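Local coordinates for protein purine nucleoside phosphorylase (Schistosoma mansoni, PDB 6B4T) that probably catalyses the reversible phosphorolysis of purine nucleosides such as inosine and guanosine to the free base and ribose 1-phosphate, at residues A[116-121]-A[240-245]; A[195-200]-A[219-224]. All coordinates share one frame; numbering follows the deposited sequence.

Contact 1 of 2, residues A[116-121]-A[240-245]. With CQJ (4-methylpyridin-2-ol), chain I; DMS (dimethyl sulfoxide), chain H.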
loop_
_atom_site.group_PDB
_atom_site.type_symbol
_atom_site.label_atom_id
_atom_site.label_comp_id
_atom_site.label_asym_id
_atom_site.label_seq_id
_atom_site.Cartn_x
_atom_site.Cartn_y
_atom_site.Cartn_z
ATOM N N THR A 116 -17.282 6.958 -15.937
ATOM C CA THR A 116 -16.447 8.114 -16.280
ATOM C C THR A 116 -15.746 8.652 -15.029
ATOM O O THR A 116 -16.221 8.471 -13.896
ATOM C CB THR A 116 -17.252 9.278 -16.969
ATOM O OG1 THR A 116 -18.261 9.782 -16.078
ATOM C CG2 THR A 116 -17.908 8.839 -18.286
ATOM N N ASN A 117 -14.597 9.310 -15.236
ATOM C CA ASN A 117 -13.853 9.941 -14.153
ATOM C C ASN A 117 -13.086 11.153 -14.691
ATOM O O ASN A 117 -12.931 11.332 -15.910
ATOM C CB ASN A 117 -12.886 8.942 -13.457
ATOM C CG ASN A 117 -11.779 8.421 -14.377
ATOM O OD1 ASN A 117 -10.978 9.181 -14.879
ATOM N ND2 ASN A 117 -11.686 7.099 -14.522
ATOM N N LEU A 118 -12.621 11.990 -13.748
ATOM C CA LEU A 118 -11.670 13.069 -14.002
ATOM C C LEU A 118 -10.289 12.620 -13.528
ATOM O O LEU A 118 -10.151 12.018 -12.454
ATOM C CB LEU A 118 -12.096 14.347 -13.277
ATOM C CG LEU A 118 -13.316 15.108 -13.786
ATOM C CD1 LEU A 118 -13.906 15.855 -12.626
ATOM C CD2 LEU A 118 -12.891 16.074 -14.885
ATOM N N ALA A 119 -9.262 12.860 -14.350
ATOM C CA ALA A 119 -7.934 12.314 -14.096
ATOM C C ALA A 119 -6.836 13.286 -14.529
ATOM O O ALA A 119 -7.080 14.257 -15.256
ATOM C CB ALA A 119 -7.756 10.978 -14.828
ATOM N N GLY A 120 -5.609 12.992 -14.104
ATOM C CA GLY A 120 -4.423 13.738 -14.533
ATOM C C GLY A 120 -3.680 13.032 -15.657
ATOM O O GLY A 120 -3.560 11.800 -15.665
ATOM N N GLY A 121 -3.188 13.825 -16.617
ATOM C CA GLY A 121 -2.413 13.288 -17.735
ATOM C C GLY A 121 -0.937 13.095 -17.400
ATOM O O GLY A 121 -0.311 13.957 -16.794
ATOM N N VAL A 240 -13.901 5.678 -19.135
ATOM C CA VAL A 240 -13.368 6.818 -19.892
ATOM C C VAL A 240 -12.928 7.893 -18.905
ATOM O O VAL A 240 -13.706 8.271 -18.024
ATOM C CB VAL A 240 -14.410 7.383 -20.873
ATOM C CG1 VAL A 240 -13.808 8.524 -21.701
ATOM C CG2 VAL A 240 -14.929 6.293 -21.833
ATOM N N SER A 241 -11.679 8.371 -19.037
ATOM C CA SER A 241 -11.175 9.500 -18.248
ATOM C C SER A 241 -11.264 10.803 -19.053
ATOM O O SER A 241 -10.947 10.831 -20.251
ATOM C CB SER A 241 -9.714 9.286 -17.833
ATOM O OG SER A 241 -9.561 8.258 -16.883
ATOM N N LEU A 242 -11.686 11.884 -18.377
ATOM C CA LEU A 242 -11.538 13.253 -18.874
ATOM C C LEU A 242 -10.295 13.869 -18.226
ATOM O O LEU A 242 -10.167 13.884 -16.995
ATOM C CB LEU A 242 -12.783 14.101 -18.574
ATOM C CG LEU A 242 -12.636 15.608 -18.800
ATOM C CD1 LEU A 242 -12.330 15.949 -20.254
ATOM C CD2 LEU A 242 -13.927 16.301 -18.358
ATOM N N ILE A 243 -9.363 14.348 -19.048
ATOM C CA ILE A 243 -8.069 14.833 -18.578
ATOM C C ILE A 243 -8.190 16.295 -18.181
ATOM O O ILE A 243 -8.555 17.127 -19.004
ATOM C CB ILE A 243 -6.997 14.655 -19.669
ATOM C CG1 ILE A 243 -6.892 13.177 -20.074
ATOM C CG2 ILE A 243 -5.650 15.225 -19.249
ATOM C CD1 ILE A 243 -6.536 12.234 -18.942
ATOM N N ALA A 244 -7.819 16.615 -16.930
ATOM C CA ALA A 244 -7.918 17.984 -16.443
ATOM C C ALA A 244 -6.646 18.794 -16.669
ATOM O O ALA A 244 -6.718 20.016 -16.760
ATOM C CB ALA A 244 -8.263 17.991 -14.955
ATOM N N ASN A 245 -5.494 18.135 -16.766
ATOM C CA ASN A 245 -4.189 18.795 -16.806
ATOM C C ASN A 245 -3.171 17.749 -17.238
ATOM O O ASN A 245 -3.456 16.546 -17.203
ATOM C CB ASN A 245 -3.819 19.344 -15.436
ATOM C CG ASN A 245 -3.474 18.223 -14.460
ATOM O OD1 ASN A 245 -4.299 17.342 -14.217
ATOM N ND2 ASN A 245 -2.237 18.203 -13.968
HETATM C C4 CQJ I . -6.318 13.508 -10.230
HETATM C C5 CQJ I . -7.357 14.205 -10.687
HETATM C C3 CQJ I . -4.973 15.188 -11.314
HETATM C C2 CQJ I . -6.068 15.680 -12.244
HETATM C C1 CQJ I . -7.161 15.342 -11.612
HETATM O O CQJ I . -6.374 12.445 -9.389
HETATM N N CQJ I . -5.048 14.084 -10.646
HETATM C C CQJ I . -8.540 15.696 -12.173
HETATM S S DMS H . -13.861 11.450 -10.304
HETATM O O DMS H . -14.208 11.764 -11.705
HETATM C C1 DMS H . -15.426 11.139 -9.418
HETATM C C2 DMS H . -12.812 10.010 -10.141
#
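Asn117 pairs with Ser241 across the parallel strands 112-121 and 236-246. The N and O of Asn117 and of Ala119 make four backbone bonds, to Val240, Leu242 and Ala244; in one, Leu242 N donates to Asn117 O at 2.8 Å. Beyond Ala244 the pairing shifts by one residue, and Gly121 N closes on Asn245 O at 2.8 Å.

On the face that carries Asn117, Ser241 OG gives its proton to Asn117 OD1 at 2.6 Å, in the plane of the amide and on a lone pair. Asn117 CG sits between the backbone N and the carbonyl carbon (chi1 64°), which swings the amide toward the neighbouring strand, while its ND2 is held by Thr223 OG1, fixing the amide's rotation.

On the other face, Leu118 and Leu242 run side by side in the same direction and meet at their CD2 atoms, 3.6 Å apart, near helix 259-283.

Leu118 N donates at 2.6 Å to O of a dimethyl sulfoxide, probably from the crystallisation liquor, which Ser35 N also bonds. Gly120 N comes within 3.3 Å of C2 of the 4-methylpyridin-2-ol, and Ala244 CB packs on its methyl carbon C. Asn245 ND2 is hydrogen-bonded to Asp250, whereas its buried OD1 finds no hydrogen-bond partner. Polar contacts set the Asn117 amide on one face and leucines pack the other, while backbone-bonded strand ends border the ligand.

Contact 2 of 2, residues A[195-200]-A[219-224]. With CQJ (4-methylpyridin-2-ol), chain I.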
loop_
_atom_site.group_PDB
_atom_site.type_symbol
_atom_site.label_atom_id
_atom_site.label_comp_id
_atom_site.label_asym_id
_atom_site.label_seq_id
_atom_site.Cartn_x
_atom_site.Cartn_y
_atom_site.Cartn_z
ATOM N N ALA A 195 -3.369 4.566 -13.852
ATOM C CA ALA A 195 -2.771 4.283 -12.544
ATOM C C ALA A 195 -3.713 4.737 -11.438
ATOM O O ALA A 195 -4.167 5.886 -11.446
ATOM C CB ALA A 195 -1.432 5.004 -12.388
ATOM N N PHE A 196 -3.964 3.845 -10.459
ATOM C CA PHE A 196 -4.819 4.142 -9.301
ATOM C C PHE A 196 -3.929 4.649 -8.149
ATOM O O PHE A 196 -3.156 3.885 -7.564
ATOM C CB PHE A 196 -5.624 2.883 -8.932
ATOM C CG PHE A 196 -6.572 3.024 -7.741
ATOM C CD1 PHE A 196 -7.044 4.265 -7.295
ATOM C CD2 PHE A 196 -6.978 1.882 -7.040
ATOM C CE1 PHE A 196 -7.893 4.363 -6.193
ATOM C CE2 PHE A 196 -7.818 1.979 -5.940
ATOM C CZ PHE A 196 -8.276 3.218 -5.504
ATOM N N ASN A 197 -4.026 5.960 -7.855
ATOM C CA ASN A 197 -3.480 6.608 -6.654
ATOM C C ASN A 197 -4.594 6.650 -5.606
ATOM O O ASN A 197 -5.631 7.292 -5.817
ATOM C CB ASN A 197 -3.028 8.035 -7.004
ATOM C CG ASN A 197 -2.756 8.923 -5.779
ATOM O OD1 ASN A 197 -2.353 8.442 -4.714
ATOM N ND2 ASN A 197 -3.013 10.234 -5.933
ATOM N N GLY A 198 -4.391 6.004 -4.463
ATOM C CA GLY A 198 -5.438 6.020 -3.445
ATOM C C GLY A 198 -5.905 7.429 -3.067
ATOM O O GLY A 198 -7.085 7.644 -2.765
ATOM N N GLY A 199 -4.990 8.408 -3.031
ATOM C CA GLY A 199 -5.390 9.786 -2.719
ATOM C C GLY A 199 -5.569 10.057 -1.220
ATOM O O GLY A 199 -5.221 9.205 -0.385
ATOM N N PRO A 200 -6.088 11.226 -0.836
ATOM C CA PRO A 200 -6.710 12.277 -1.664
ATOM C C PRO A 200 -5.787 13.417 -2.117
ATOM O O PRO A 200 -6.254 14.364 -2.765
ATOM C CB PRO A 200 -7.788 12.827 -0.730
ATOM C CG PRO A 200 -7.114 12.776 0.653
ATOM C CD PRO A 200 -6.336 11.465 0.593
ATOM N N VAL A 219 -3.516 9.157 -14.394
ATOM C CA VAL A 219 -3.565 8.820 -12.956
ATOM C C VAL A 219 -4.833 9.414 -12.319
ATOM O O VAL A 219 -5.240 10.538 -12.625
ATOM C CB VAL A 219 -2.270 9.276 -12.220
ATOM C CG1 VAL A 219 -2.029 10.774 -12.346
ATOM C CG2 VAL A 219 -2.292 8.888 -10.741
ATOM N N GLY A 220 -5.471 8.648 -11.426
ATOM C CA GLY A 220 -6.610 9.146 -10.682
ATOM C C GLY A 220 -6.898 8.307 -9.455
ATOM O O GLY A 220 -6.198 7.328 -9.174
ATOM N N MET A 221 -7.974 8.696 -8.742
ATOM C CA MET A 221 -8.272 8.165 -7.409
ATOM C C MET A 221 -9.547 7.311 -7.344
ATOM O O MET A 221 -10.093 7.129 -6.257
ATOM C CB MET A 221 -8.369 9.322 -6.399
ATOM C CG MET A 221 -7.220 10.314 -6.427
ATOM S SD MET A 221 -7.595 11.749 -5.354
ATOM C CE MET A 221 -6.304 12.880 -5.846
ATOM N N SER A 222 -10.063 6.820 -8.477
ATOM C CA SER A 222 -11.328 6.086 -8.495
ATOM C C SER A 222 -11.238 4.961 -9.527
ATOM O O SER A 222 -10.154 4.603 -9.992
ATOM C CB SER A 222 -12.505 7.023 -8.815
ATOM O OG SER A 222 -12.454 7.397 -10.184
ATOM N N THR A 223 -12.407 4.387 -9.839
ATOM C CA THR A 223 -12.654 3.530 -11.000
ATOM C C THR A 223 -12.121 2.093 -10.874
ATOM O O THR A 223 -12.885 1.134 -11.063
ATOM C CB THR A 223 -12.131 4.223 -12.261
ATOM O OG1 THR A 223 -12.895 5.420 -12.476
ATOM C CG2 THR A 223 -12.353 3.338 -13.498
ATOM N N VAL A 224 -10.841 1.910 -10.516
ATOM C CA VAL A 224 -10.286 0.551 -10.430
ATOM C C VAL A 224 -11.039 -0.324 -9.434
ATOM O O VAL A 224 -11.284 -1.509 -9.750
ATOM C CB VAL A 224 -8.765 0.634 -10.179
ATOM C CG1 VAL A 224 -8.153 -0.692 -9.771
ATOM C CG2 VAL A 224 -8.067 1.166 -11.461
HETATM C C4 CQJ I . -6.318 13.508 -10.230
HETATM C C5 CQJ I . -7.357 14.205 -10.687
HETATM C C3 CQJ I . -4.973 15.188 -11.314
HETATM C C2 CQJ I . -6.068 15.680 -12.244
HETATM C C1 CQJ I . -7.161 15.342 -11.612
HETATM O O CQJ I . -6.374 12.445 -9.389
HETATM N N CQJ I . -5.048 14.084 -10.646
HETATM C C CQJ I . -8.540 15.696 -12.173
HETATM O O HOH W 1 -9.514 6.481 -3.430
#
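Gly220 O receives Asn197 N in a 2.9 Å hydrogen bond. The same oxygen lies at the edge of the Phe196 ring, near its plane, 3.7 Å from Phe196 CD1. One residue pair earlier, Gly220 N donates to Ala195 O at 3.1 Å.

Phe196 CG is anti to the backbone N (chi1 -180°), and the ring reaches across to the chain that follows strand 218-220. There its CE1 comes within 3.5 Å of Met221 O, while CD2 meets Val224 CB at 3.8 Å, the two side chains crossing at a slant at the start of helix 224-232. The contact belongs to the end of the beta-alpha-beta unit in which strand 189-196 leads through helix 205-213 to the parallel strand 218-220, where both strands give way to loops.

The side chain of Met221 runs along the 197-200 loop. Extended beyond CG, its chain passes Asn197 O and Gly199 before its methyl CE reaches Pro200 O at 3.4 Å; a cis peptide bond joins Gly199 to this proline. CE also lies 3.6 Å from O of the 4-methylpyridin-2-ol, so the methyl end of Met221 borders the bound ligand. A water donates to both Gly198 O and Met221 O, tying the two loops together at the edge of the Phe196 ring. Phe161 of a second subunit packs on Met221, and Leu145 of that subunit on Phe196.

Both contacts are buried and belong to one mixed sheet, whose strands 112-121 and 218-220 are antiparallel neighbours. Their centres lie about 11 Å apart, and contact 2 is nested within the chain loop that contact 1 closes. They are joined by a probable backbone hydrogen bond, Gly120 N to Val219 O at 2.9 Å. Contact 1 is strand on strand throughout, rich in backbone bonds, and no other subunit touches it. Contact 2 has just two direct hydrogen bonds between its segments; side-chain packing and a water do much of the rest, and a second subunit abuts it. Each borders the bound 4-methylpyridin-2-ol, 116-121/240-245 near the ring and methyl, 195-200/219-224 near the oxygen.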